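Long-range contacts in guanine deaminase (Escherichia coli, PDB 6OHC), which hydrolyses guanine to xanthine and ammonia with the help of one zinc ion per subunit, the step that feeds guanine into purine breakdown: residues S14-T19 and E358-A363; S293-C298 and K318-G323; Q338-A343 and V415-G420. All blocks are in the same frame, centred on the assembly; numbering follows the deposited sequence.

Interaction 2 lies closest to the catalytic centre: the side chain of Ala296 is about 8 Å from the zinc ion, while interactions 1 and 3 lie away from the metal and substrate sites. Helix 356-363 joins the three. It carries one side of interaction 1, and from there Phe360 CD1 touches Met417 SD of interaction 3 at 3.6 Å, while Leu362 CD2 reaches Val322 O of interaction 2, also at 3.6 Å. Interactions 2 and 3 meet where Phe297 CE2 lies 3.9 Å from Ala343 CB. Between centres, interactions 1 and 3 are about 13 Å apart, 1 and 2 about 17 Å, and 2 and 3 about 19 Å.

Interaction 1: S14-T19 and E358-A363; sequences SFIDVT and EAFYLA
Asp17 OD2 is gripped twice, by a salt bridge from Arg33 NH2 and a hydrogen bond from the backbone N of Phe380, so the carboxylate has its partners on the far side of strand 14-18 and only the backbone of Asp17 faces helix 358-363. There its CA sits in the plane of the Phe360 ring, at the edge, 3.9 Å from CE2. The strand crosses the helix steeply, at -78°, with the axes 8.9 Å apart, and the ring reaches across between them: CG stands anti to the backbone N (chi1 180°), which sends the phenyl group straight out to the strand. Ile16 comes over one face, CG1 resting 3.4 Å from Phe360 CZ and CD1 making a CH-pi contact 4.3 Å from the ring centroid. Val18 divides its methyls between two rings. CG2 meets the edge of Phe360, and CG1 lies 3.8 Å from Tyr361 CD1, again at an edge, while the phenol OH bonds to Ile22 N. Leu32, Val75 and Leu413 also pack on Phe360. Were Phe360 cut back to an alanine, Ile16 would probably lose the ring face beneath it and Val18 CG2 its aromatic neighbour. With no hydrogen bond between the segments, the N-terminal strand is held against this barrel-domain helix by shape and apolar burial, while the charge of Asp17 is probably balanced by Arg33.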
ATOM      1  N   SER B  14       0.861  17.936 -20.936  1.00 39.20           N
ATOM      2  CA  SER B  14       1.490  16.695 -21.431  1.00 39.77           C
ATOM      3  C   SER B  14       0.471  15.577 -21.340  1.00 38.98           C
ATOM      4  O   SER B  14      -0.121  15.449 -20.270  1.00 40.40           O
ATOM      5  CB  SER B  14       2.775  16.367 -20.659  1.00 40.01           C
ATOM      6  OG  SER B  14       3.690  17.466 -20.729  1.00 41.22           O
ATOM      7  N   PHE B  15       0.284  14.811 -22.396  1.00 38.21           N
ATOM      8  CA  PHE B  15      -0.770  13.769 -22.451  1.00 38.91           C
ATOM      9  C   PHE B  15      -0.110  12.414 -22.654  1.00 38.77           C
ATOM     10  O   PHE B  15       0.885  12.321 -23.387  1.00 38.56           O
ATOM     11  CB  PHE B  15      -1.810  14.044 -23.563  1.00 38.89           C
ATOM     12  CG  PHE B  15      -2.610  15.313 -23.398  1.00 38.73           C
ATOM     13  CD1 PHE B  15      -2.060  16.563 -23.726  1.00 38.93           C
ATOM     14  CD2 PHE B  15      -3.926  15.262 -22.942  1.00 38.36           C
ATOM     15  CE1 PHE B  15      -2.807  17.729 -23.545  1.00 39.41           C
ATOM     16  CE2 PHE B  15      -4.662  16.429 -22.769  1.00 38.20           C
ATOM     17  CZ  PHE B  15      -4.129  17.663 -23.081  1.00 38.75           C
ATOM     18  N   ILE B  16      -0.699  11.376 -22.069  1.00 39.58           N
ATOM     19  CA  ILE B  16      -0.366   9.958 -22.383  1.00 40.24           C
ATOM     20  C   ILE B  16      -1.673   9.183 -22.495  1.00 39.70           C
ATOM     21  O   ILE B  16      -2.589   9.394 -21.667  1.00 39.60           O
ATOM     22  CB  ILE B  16       0.677   9.332 -21.445  1.00 41.43           C
ATOM     23  CG1 ILE B  16       0.388   7.867 -21.172  1.00 42.44           C
ATOM     24  CG2 ILE B  16       0.846  10.093 -20.138  1.00 42.79           C
ATOM     25  CD1 ILE B  16       1.353   6.980 -21.765  1.00 44.11           C
ATOM     26  N   ASP B  17      -1.761   8.368 -23.533  1.00 39.77           N
ATOM     27  CA  ASP B  17      -2.870   7.400 -23.735  1.00 39.97           C
ATOM     28  C   ASP B  17      -2.358   6.228 -24.571  1.00 41.02           C
ATOM     29  O   ASP B  17      -1.243   6.305 -25.127  1.00 41.80           O
ATOM     30  CB  ASP B  17      -4.082   8.070 -24.376  1.00 39.91           C
ATOM     31  CG  ASP B  17      -3.883   8.556 -25.817  1.00 40.30           C
ATOM     32  OD1 ASP B  17      -2.719   8.781 -26.211  1.00 40.24           O
ATOM     33  OD2 ASP B  17      -4.913   8.729 -26.519  1.00 39.77           O
ATOM     34  N   VAL B  18      -3.111   5.147 -24.558  1.00 41.56           N
ATOM     35  CA  VAL B  18      -2.926   3.982 -25.435  1.00 41.92           C
ATOM     36  C   VAL B  18      -4.007   4.097 -26.526  1.00 43.10           C
ATOM     37  O   VAL B  18      -5.197   4.269 -26.197  1.00 41.94           O
ATOM     38  CB  VAL B  18      -2.972   2.658 -24.652  1.00 41.41           C
ATOM     39  CG1 VAL B  18      -2.683   1.464 -25.553  1.00 41.74           C
ATOM     40  CG2 VAL B  18      -1.978   2.672 -23.510  1.00 41.23           C
ATOM     41  N   THR B  19      -3.574   4.032 -27.785  1.00 44.62           N
ATOM     42  CA  THR B  19      -4.360   4.488 -28.952  1.00 46.75           C
ATOM     43  C   THR B  19      -5.171   3.334 -29.502  1.00 46.95           C
ATOM     44  O   THR B  19      -6.032   3.635 -30.281  1.00 47.31           O
ATOM     45  CB  THR B  19      -3.458   5.100 -30.032  1.00 47.07           C
ATOM     46  OG1 THR B  19      -2.460   4.114 -30.294  1.00 47.71           O
ATOM     47  CG2 THR B  19      -2.867   6.409 -29.564  1.00 46.74           C
ATOM     48  N   GLU B 358       1.734  -1.859 -18.967  1.00 45.75           N
ATOM     49  CA  GLU B 358       0.647  -2.804 -18.704  1.00 45.79           C
ATOM     50  C   GLU B 358      -0.189  -2.251 -17.553  1.00 44.00           C
ATOM     51  O   GLU B 358      -1.421  -2.278 -17.679  1.00 43.26           O
ATOM     52  CB  GLU B 358       1.214  -4.177 -18.434  1.00 46.94           C
ATOM     53  CG  GLU B 358       0.115  -5.212 -18.349  1.00 49.53           C
ATOM     54  CD  GLU B 358       0.635  -6.624 -18.238  1.00 50.92           C
ATOM     55  OE1 GLU B 358       1.836  -6.807 -18.330  1.00 50.20           O
ATOM     56  OE2 GLU B 358      -0.170  -7.524 -18.080  1.00 52.88           O
ATOM     57  N   ALA B 359       0.423  -1.698 -16.522  1.00 42.62           N
ATOM     58  CA  ALA B 359      -0.307  -1.049 -15.406  1.00 41.45           C
ATOM     59  C   ALA B 359      -1.168   0.083 -15.939  1.00 40.99           C
ATOM     60  O   ALA B 359      -2.419   0.095 -15.632  1.00 39.99           O
ATOM     61  CB  ALA B 359       0.595  -0.581 -14.330  1.00 41.13           C
ATOM     62  N   PHE B 360      -0.574   0.940 -16.771  1.00 41.62           N
ATOM     63  CA  PHE B 360      -1.276   2.124 -17.331  1.00 41.61           C
ATOM     64  C   PHE B 360      -2.447   1.688 -18.235  1.00 41.92           C
ATOM     65  O   PHE B 360      -3.519   2.363 -18.289  1.00 41.80           O
ATOM     66  CB  PHE B 360      -0.310   3.007 -18.107  1.00 42.25           C
ATOM     67  CG  PHE B 360      -0.982   4.215 -18.692  1.00 42.43           C
ATOM     68  CD1 PHE B 360      -1.404   5.256 -17.882  1.00 41.75           C
ATOM     69  CD2 PHE B 360      -1.262   4.269 -20.050  1.00 42.99           C
ATOM     70  CE1 PHE B 360      -2.087   6.339 -18.431  1.00 42.49           C
ATOM     71  CE2 PHE B 360      -1.934   5.362 -20.594  1.00 43.09           C
ATOM     72  CZ  PHE B 360      -2.332   6.399 -19.785  1.00 42.09           C
ATOM     73  N   TYR B 361      -2.253   0.586 -18.932  1.00 41.42           N
ATOM     74  CA  TYR B 361      -3.207   0.022 -19.917  1.00 41.87           C
ATOM     75  C   TYR B 361      -4.402  -0.540 -19.157  1.00 41.51           C
ATOM     76  O   TYR B 361      -5.508  -0.279 -19.562  1.00 41.80           O
ATOM     77  CB  TYR B 361      -2.513  -1.064 -20.768  1.00 42.41           C
ATOM     78  CG  TYR B 361      -3.407  -1.727 -21.778  1.00 42.97           C
ATOM     79  CD1 TYR B 361      -3.777  -1.048 -22.929  1.00 43.60           C
ATOM     80  CD2 TYR B 361      -3.926  -2.990 -21.565  1.00 43.51           C
ATOM     81  CE1 TYR B 361      -4.608  -1.630 -23.873  1.00 44.39           C
ATOM     82  CE2 TYR B 361      -4.732  -3.606 -22.516  1.00 44.14           C
ATOM     83  CZ  TYR B 361      -5.094  -2.905 -23.665  1.00 45.15           C
ATOM     84  OH  TYR B 361      -5.920  -3.427 -24.619  1.00 46.71           O
ATOM     85  N   LEU B 362      -4.147  -1.339 -18.114  1.00 41.25           N
ATOM     86  CA  LEU B 362      -5.174  -1.958 -17.231  1.00 41.00           C
ATOM     87  C   LEU B 362      -6.068  -0.877 -16.609  1.00 39.82           C
ATOM     88  O   LEU B 362      -7.260  -1.078 -16.552  1.00 39.56           O
ATOM     89  CB  LEU B 362      -4.459  -2.789 -16.157  1.00 41.48           C
ATOM     90  CG  LEU B 362      -4.026  -4.192 -16.599  1.00 42.17           C
ATOM     91  CD1 LEU B 362      -3.117  -4.841 -15.573  1.00 42.10           C
ATOM     92  CD2 LEU B 362      -5.265  -5.058 -16.797  1.00 43.20           C
ATOM     93  N   ALA B 363      -5.497   0.234 -16.166  1.00 39.26           N
ATOM     94  CA  ALA B 363      -6.205   1.344 -15.484  1.00 38.30           C
ATOM     95  C   ALA B 363      -7.072   2.136 -16.474  1.00 38.66           C
ATOM     96  O   ALA B 363      -7.996   2.817 -15.997  1.00 39.71           O
ATOM     97  CB  ALA B 363      -5.194   2.255 -14.854  1.00 38.20           C
TER

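Interaction 2: S293-C298 and K318-G323; sequences SSIAFC and KKVKVG
Two adjacent parallel strands of the amidohydrolase (β/α) barrel, 294-297 and 321-324, meet here, with Ile295 straddling Val322 by two backbone bonds. Ile295 N donates to Lys321 O at 2.9 Å, almost straight at 173°, and Ile295 O receives Gly323 N at 3.1 Å. One step on, Phe297 N donates to Gly323 O at 2.9 Å. On the helix-facing side, the side chain of Ile295 crosses that of Val320, just ahead of the strand, with CD1 3.7 Å from Val320 CG1, and Val322 CG1 lies against Phe297 CB at the same distance. That valine methyl is anti to the backbone N (chi1 180°), which sets it beside Phe297 CB. On the other face Ser294 OG rests against the aliphatic part of Lys321, 3.6 Å from CB, while the hydroxyl bonds to Ser370 O. The lysine chain bends at chi3 and chi4, bringing NZ back to a water at 2.8 Å; this water also accepts from Lys321 N and donates to Ser293 O, and NZ has a second partner in Lys292 O. A single water thus ties the start of both strands together. Strand 272-274 pairs along the other edge of 294-297, Ala296 packs against Thr81 and the predicted zinc ligand His82 of strand 73-84, Trp285 and Leu288 of helix 282-291 cover Ile295, and a Schellman motif at Lys319 ends helix 312-317 just before the second strand.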
ATOM      1  N   SER B 293     -16.139 -13.531 -21.755  1.00 54.90           N
ATOM      2  CA  SER B 293     -16.506 -13.000 -20.416  1.00 50.88           C
ATOM      3  C   SER B 293     -15.271 -12.292 -19.853  1.00 48.68           C
ATOM      4  O   SER B 293     -14.169 -12.520 -20.382  1.00 49.27           O
ATOM      5  CB  SER B 293     -17.019 -14.088 -19.517  1.00 49.75           C
ATOM      6  OG  SER B 293     -18.270 -14.579 -19.966  1.00 49.37           O
ATOM      7  N   SER B 294     -15.463 -11.426 -18.859  1.00 45.98           N
ATOM      8  CA  SER B 294     -14.442 -10.489 -18.323  1.00 44.45           C
ATOM      9  C   SER B 294     -14.138 -10.857 -16.871  1.00 43.60           C
ATOM     10  O   SER B 294     -15.060 -11.371 -16.206  1.00 42.80           O
ATOM     11  CB  SER B 294     -14.887  -9.059 -18.472  1.00 43.08           C
ATOM     12  OG  SER B 294     -14.845  -8.678 -19.846  1.00 42.84           O
ATOM     13  N   ILE B 295     -12.874 -10.689 -16.452  1.00 42.77           N
ATOM     14  CA  ILE B 295     -12.417 -10.853 -15.049  1.00 42.06           C
ATOM     15  C   ILE B 295     -12.151  -9.447 -14.483  1.00 41.88           C
ATOM     16  O   ILE B 295     -11.558  -8.612 -15.200  1.00 42.79           O
ATOM     17  CB  ILE B 295     -11.161 -11.725 -14.959  1.00 42.80           C
ATOM     18  CG1 ILE B 295     -11.386 -13.146 -15.485  1.00 43.05           C
ATOM     19  CG2 ILE B 295     -10.615 -11.688 -13.533  1.00 43.12           C
ATOM     20  CD1 ILE B 295     -10.128 -13.988 -15.581  1.00 42.83           C
ATOM     21  N   ALA B 296     -12.538  -9.205 -13.234  1.00 40.81           N
ATOM     22  CA  ALA B 296     -12.088  -8.059 -12.430  1.00 40.33           C
ATOM     23  C   ALA B 296     -11.032  -8.548 -11.458  1.00 39.45           C
ATOM     24  O   ALA B 296     -11.360  -9.336 -10.589  1.00 40.18           O
ATOM     25  CB  ALA B 296     -13.258  -7.432 -11.725  1.00 40.44           C
ATOM     26  N   PHE B 297      -9.784  -8.160 -11.674  1.00 38.66           N
ATOM     27  CA  PHE B 297      -8.607  -8.481 -10.820  1.00 37.74           C
ATOM     28  C   PHE B 297      -8.636  -7.529  -9.623  1.00 37.11           C
ATOM     29  O   PHE B 297      -8.634  -6.287  -9.842  1.00 37.09           O
ATOM     30  CB  PHE B 297      -7.385  -8.392 -11.746  1.00 37.70           C
ATOM     31  CG  PHE B 297      -6.028  -8.533 -11.136  1.00 37.29           C
ATOM     32  CD1 PHE B 297      -5.836  -9.176  -9.932  1.00 37.33           C
ATOM     33  CD2 PHE B 297      -4.920  -8.101 -11.853  1.00 37.58           C
ATOM     34  CE1 PHE B 297      -4.562  -9.284  -9.398  1.00 37.91           C
ATOM     35  CE2 PHE B 297      -3.636  -8.227 -11.324  1.00 37.57           C
ATOM     36  CZ  PHE B 297      -3.460  -8.824 -10.103  1.00 37.48           C
ATOM     37  N   CYS B 298      -8.721  -8.064  -8.400  1.00 36.86           N
ATOM     38  CA  CYS B 298      -8.904  -7.281  -7.157  1.00 36.86           C
ATOM     39  C   CYS B 298      -7.788  -7.616  -6.183  1.00 37.50           C
ATOM     40  O   CYS B 298      -8.015  -8.211  -5.121  1.00 37.94           O
ATOM     41  CB  CYS B 298     -10.260  -7.556  -6.533  1.00 37.42           C
ATOM     42  SG  CYS B 298     -11.631  -7.103  -7.618  1.00 38.31           S
ATOM     43  N   LYS B 318      -4.919 -17.074 -22.244  1.00 58.97           N
ATOM     44  CA  LYS B 318      -6.284 -17.550 -22.574  1.00 59.17           C
ATOM     45  C   LYS B 318      -7.067 -16.460 -23.319  1.00 58.83           C
ATOM     46  O   LYS B 318      -8.223 -16.735 -23.696  1.00 57.10           O
ATOM     47  CB  LYS B 318      -6.988 -18.001 -21.291  1.00 60.19           C
ATOM     48  CG  LYS B 318      -6.357 -19.191 -20.573  1.00 61.00           C
ATOM     49  CD  LYS B 318      -6.599 -20.507 -21.239  1.00 62.22           C
ATOM     50  CE  LYS B 318      -6.047 -21.685 -20.462  1.00 63.38           C
ATOM     51  NZ  LYS B 318      -6.239 -22.972 -21.195  1.00 63.78           N
ATOM     52  N   LYS B 319      -6.476 -15.275 -23.541  1.00 58.88           N
ATOM     53  CA  LYS B 319      -7.140 -14.143 -24.252  1.00 58.32           C
ATOM     54  C   LYS B 319      -8.448 -13.779 -23.517  1.00 56.47           C
ATOM     55  O   LYS B 319      -9.497 -13.551 -24.186  1.00 55.77           O
ATOM     56  CB  LYS B 319      -7.398 -14.497 -25.729  1.00 60.67           C
ATOM     57  CG  LYS B 319      -6.180 -14.912 -26.561  1.00 61.48           C
ATOM     58  N   VAL B 320      -8.407 -13.720 -22.183  1.00 53.49           N
ATOM     59  CA  VAL B 320      -9.546 -13.268 -21.334  1.00 52.77           C
ATOM     60  C   VAL B 320      -9.354 -11.799 -20.941  1.00 49.89           C
ATOM     61  O   VAL B 320      -8.363 -11.481 -20.317  1.00 48.83           O
ATOM     62  CB  VAL B 320      -9.707 -14.158 -20.086  1.00 53.58           C
ATOM     63  CG1 VAL B 320     -10.807 -13.613 -19.194  1.00 54.67           C
ATOM     64  CG2 VAL B 320      -9.988 -15.605 -20.480  1.00 54.23           C
ATOM     65  N   LYS B 321     -10.331 -10.948 -21.236  1.00 49.20           N
ATOM     66  CA  LYS B 321     -10.325  -9.516 -20.840  1.00 49.22           C
ATOM     67  C   LYS B 321     -10.197  -9.393 -19.319  1.00 47.74           C
ATOM     68  O   LYS B 321     -10.959 -10.084 -18.610  1.00 49.80           O
ATOM     69  CB  LYS B 321     -11.591  -8.862 -21.378  1.00 50.10           C
ATOM     70  CG  LYS B 321     -11.609  -8.696 -22.891  1.00 51.13           C
ATOM     71  CD  LYS B 321     -12.728  -7.824 -23.422  1.00 51.34           C
ATOM     72  CE  LYS B 321     -14.093  -8.472 -23.365  1.00 51.94           C
ATOM     73  NZ  LYS B 321     -14.002  -9.941 -23.442  1.00 53.92           N
ATOM     74  N   VAL B 322      -9.261  -8.575 -18.854  1.00 45.48           N
ATOM     75  CA  VAL B 322      -9.052  -8.235 -17.417  1.00 44.52           C
ATOM     76  C   VAL B 322      -9.102  -6.717 -17.214  1.00 43.50           C
ATOM     77  O   VAL B 322      -8.496  -5.976 -18.005  1.00 44.08           O
ATOM     78  CB  VAL B 322      -7.727  -8.791 -16.889  1.00 44.80           C
ATOM     79  CG1 VAL B 322      -7.513  -8.432 -15.422  1.00 44.22           C
ATOM     80  CG2 VAL B 322      -7.683 -10.295 -17.109  1.00 45.79           C
ATOM     81  N   GLY B 323      -9.840  -6.276 -16.197  1.00 42.02           N
ATOM     82  CA  GLY B 323      -9.823  -4.910 -15.648  1.00 41.24           C
ATOM     83  C   GLY B 323      -9.435  -4.936 -14.174  1.00 40.90           C
ATOM     84  O   GLY B 323      -9.406  -6.027 -13.590  1.00 41.11           O
TER
HETATM   85  O   HOH W   1     -12.857 -12.272 -22.461  1.00 43.82           O

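Interaction 3: Q338-A343 and V415-G420; sequences QTLNEA and VMMTLG
The backbones come very close where helix 338-343 passes the C-terminal end of helix 409-418, with the CA atoms of Asn341 and Thr418 only 4.7 Å apart. Asn341 lies against the last turn: its CB is 3.0 Å from Thr418 O, a tight carbon-to-oxygen contact. With CG anti to the backbone N (chi1 -172°), the amide lies beside Thr418. OD1 and Thr418 O are both acceptors and do not bond; a water links the amide to the threonine hydroxyl rather than to its carbonyl, donating to Asn341 OD1 at 2.8 Å and to Thr418 OG1 at 2.9 Å. That hydroxyl also bonds to Phe414 O, one turn back in its own helix, which fixes its rotation and leaves CG2 facing Leu340 CB at 4.1 Å. In the (β/α) barrel, helix 336-348 follows strand 321-324, and this contact joins it to helix 409-418, near whose C-terminal end Leu419 N still bonds to Val415 O. On the buried side Leu340 and Met417 run alongside each other in the same direction: Leu340 CD1 touches Met417 CE at 3.8 Å and the carbonyl Met417 O at 3.5 Å. Ala363 of helix 356-363 packs against both side chains. Toward the dimer interface Leu419 CD2 approaches Asn341 OD1, and Tyr304 of the second subunit packs on both residues. At the other end Gln338 CG lies 3.6 Å from Gly420 O, while Gln338 OE1 bonds to Thr333 OG1.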
ATOM      1  N   GLN B 338      -2.596   2.984  -6.292  1.00 38.88           N
ATOM      2  CA  GLN B 338      -2.322   2.030  -5.161  1.00 38.04           C
ATOM      3  C   GLN B 338      -2.764   0.607  -5.553  1.00 36.99           C
ATOM      4  O   GLN B 338      -2.089  -0.347  -5.212  1.00 37.03           O
ATOM      5  CB  GLN B 338      -2.977   2.536  -3.902  1.00 37.78           C
ATOM      6  CG  GLN B 338      -2.341   3.838  -3.464  1.00 38.88           C
ATOM      7  CD  GLN B 338      -2.958   4.384  -2.195  1.00 39.62           C
ATOM      8  OE1 GLN B 338      -4.178   4.428  -2.077  1.00 39.04           O
ATOM      9  NE2 GLN B 338      -2.111   4.798  -1.255  1.00 39.90           N
ATOM     10  N   THR B 339      -3.855   0.486  -6.302  1.00 36.43           N
ATOM     11  CA  THR B 339      -4.396  -0.812  -6.752  1.00 35.83           C
ATOM     12  C   THR B 339      -3.369  -1.474  -7.656  1.00 35.85           C
ATOM     13  O   THR B 339      -3.166  -2.684  -7.528  1.00 35.41           O
ATOM     14  CB  THR B 339      -5.729  -0.643  -7.487  1.00 35.10           C
ATOM     15  OG1 THR B 339      -6.578   0.008  -6.561  1.00 34.85           O
ATOM     16  CG2 THR B 339      -6.310  -1.952  -7.943  1.00 35.05           C
ATOM     17  N   LEU B 340      -2.809  -0.696  -8.588  1.00 36.26           N
ATOM     18  CA  LEU B 340      -1.775  -1.187  -9.529  1.00 36.55           C
ATOM     19  C   LEU B 340      -0.542  -1.553  -8.723  1.00 37.16           C
ATOM     20  O   LEU B 340       0.059  -2.560  -9.067  1.00 36.99           O
ATOM     21  CB  LEU B 340      -1.478  -0.123 -10.578  1.00 36.70           C
ATOM     22  CG  LEU B 340      -2.651   0.126 -11.527  1.00 36.80           C
ATOM     23  CD1 LEU B 340      -2.420   1.404 -12.344  1.00 36.96           C
ATOM     24  CD2 LEU B 340      -2.907  -1.082 -12.431  1.00 36.57           C
ATOM     25  N   ASN B 341      -0.220  -0.791  -7.687  1.00 37.65           N
ATOM     26  CA  ASN B 341       0.917  -1.117  -6.801  1.00 39.16           C
ATOM     27  C   ASN B 341       0.696  -2.538  -6.240  1.00 40.27           C
ATOM     28  O   ASN B 341       1.712  -3.306  -6.164  1.00 39.73           O
ATOM     29  CB  ASN B 341       1.144  -0.077  -5.695  1.00 39.05           C
ATOM     30  CG  ASN B 341       2.437  -0.323  -4.924  1.00 39.84           C
ATOM     31  OD1 ASN B 341       3.499  -0.486  -5.518  1.00 41.72           O
ATOM     32  ND2 ASN B 341       2.372  -0.420  -3.603  1.00 39.68           N
ATOM     33  N   GLU B 342      -0.542  -2.881  -5.827  1.00 40.48           N
ATOM     34  CA  GLU B 342      -0.807  -4.185  -5.155  1.00 40.53           C
ATOM     35  C   GLU B 342      -0.735  -5.287  -6.212  1.00 40.05           C
ATOM     36  O   GLU B 342      -0.260  -6.397  -5.906  1.00 40.29           O
ATOM     37  CB  GLU B 342      -2.165  -4.197  -4.457  1.00 41.51           C
ATOM     38  CG  GLU B 342      -2.291  -3.150  -3.366  1.00 42.37           C
ATOM     39  CD  GLU B 342      -1.285  -3.355  -2.255  1.00 43.16           C
ATOM     40  OE1 GLU B 342      -1.209  -4.477  -1.763  1.00 45.37           O
ATOM     41  OE2 GLU B 342      -0.605  -2.393  -1.900  1.00 42.69           O
ATOM     42  N   ALA B 343      -1.171  -4.960  -7.413  1.00 39.44           N
ATOM     43  CA  ALA B 343      -1.140  -5.853  -8.578  1.00 40.53           C
ATOM     44  C   ALA B 343       0.323  -6.237  -8.840  1.00 40.64           C
ATOM     45  O   ALA B 343       0.598  -7.408  -9.026  1.00 41.33           O
ATOM     46  CB  ALA B 343      -1.795  -5.143  -9.755  1.00 40.69           C
ATOM     47  N   VAL B 415       6.611   5.331 -11.751  1.00 45.52           N
ATOM     48  CA  VAL B 415       6.483   6.135 -10.496  1.00 45.14           C
ATOM     49  C   VAL B 415       5.048   6.739 -10.427  1.00 45.33           C
ATOM     50  O   VAL B 415       4.476   6.759  -9.405  1.00 42.89           O
ATOM     51  CB  VAL B 415       7.568   7.220 -10.417  1.00 44.08           C
ATOM     52  CG1 VAL B 415       7.328   8.243  -9.310  1.00 42.89           C
ATOM     53  CG2 VAL B 415       8.943   6.607 -10.299  1.00 44.88           C
ATOM     54  N   MET B 416       4.510   7.225 -11.533  1.00 48.34           N
ATOM     55  CA  MET B 416       3.260   8.019 -11.512  1.00 51.46           C
ATOM     56  C   MET B 416       2.109   7.030 -11.293  1.00 53.68           C
ATOM     57  O   MET B 416       1.214   7.310 -10.469  1.00 53.89           O
ATOM     58  CB  MET B 416       3.022   8.809 -12.796  1.00 52.05           C
ATOM     59  CG  MET B 416       1.764   9.627 -12.701  1.00 56.35           C
ATOM     60  SD  MET B 416       1.324  10.548 -14.205  1.00 59.87           S
ATOM     61  CE  MET B 416       1.170   9.182 -15.365  1.00 58.82           C
ATOM     62  N   MET B 417       2.143   5.913 -12.032  1.00 53.42           N
ATOM     63  CA  MET B 417       1.042   4.937 -12.112  1.00 51.47           C
ATOM     64  C   MET B 417       1.096   3.950 -10.934  1.00 53.29           C
ATOM     65  O   MET B 417      -0.030   3.389 -10.688  1.00 53.77           O
ATOM     66  CB  MET B 417       1.022   4.188 -13.441  1.00 50.68           C
ATOM     67  CG  MET B 417       0.553   5.082 -14.594  1.00 51.64           C
ATOM     68  SD  MET B 417      -0.970   6.137 -14.374  1.00 49.88           S
ATOM     69  CE  MET B 417      -2.196   4.910 -13.906  1.00 50.10           C
ATOM     70  N   THR B 418       2.232   3.702 -10.238  1.00 49.82           N
ATOM     71  CA  THR B 418       2.231   2.645  -9.204  1.00 49.04           C
ATOM     72  C   THR B 418       2.710   3.129  -7.835  1.00 49.59           C
ATOM     73  O   THR B 418       2.393   2.412  -6.901  1.00 51.71           O
ATOM     74  CB  THR B 418       2.984   1.401  -9.691  1.00 49.20           C
ATOM     75  OG1 THR B 418       4.386   1.652  -9.674  1.00 48.27           O
ATOM     76  CG2 THR B 418       2.473   0.893 -11.027  1.00 48.30           C
ATOM     77  N   LEU B 419       3.353   4.297  -7.667  1.00 49.33           N
ATOM     78  CA  LEU B 419       3.750   4.791  -6.296  1.00 48.18           C
ATOM     79  C   LEU B 419       3.096   6.144  -5.914  1.00 46.70           C
ATOM     80  O   LEU B 419       3.432   6.686  -4.898  1.00 45.15           O
ATOM     81  CB  LEU B 419       5.264   4.904  -6.295  1.00 50.23           C
ATOM     82  CG  LEU B 419       5.992   3.694  -6.883  1.00 49.85           C
ATOM     83  CD1 LEU B 419       7.457   3.992  -7.017  1.00 48.67           C
ATOM     84  CD2 LEU B 419       5.774   2.458  -6.020  1.00 51.00           C
ATOM     85  N   GLY B 420       2.113   6.617  -6.688  1.00 44.69           N
ATOM     86  CA  GLY B 420       1.283   7.780  -6.336  1.00 43.94           C
ATOM     87  C   GLY B 420       0.099   7.375  -5.461  1.00 42.19           C
ATOM     88  O   GLY B 420      -0.160   6.148  -5.228  1.00 40.97           O
TER
HETATM   89  O   HOH W   2       5.216  -0.261  -7.705  1.00 49.35           O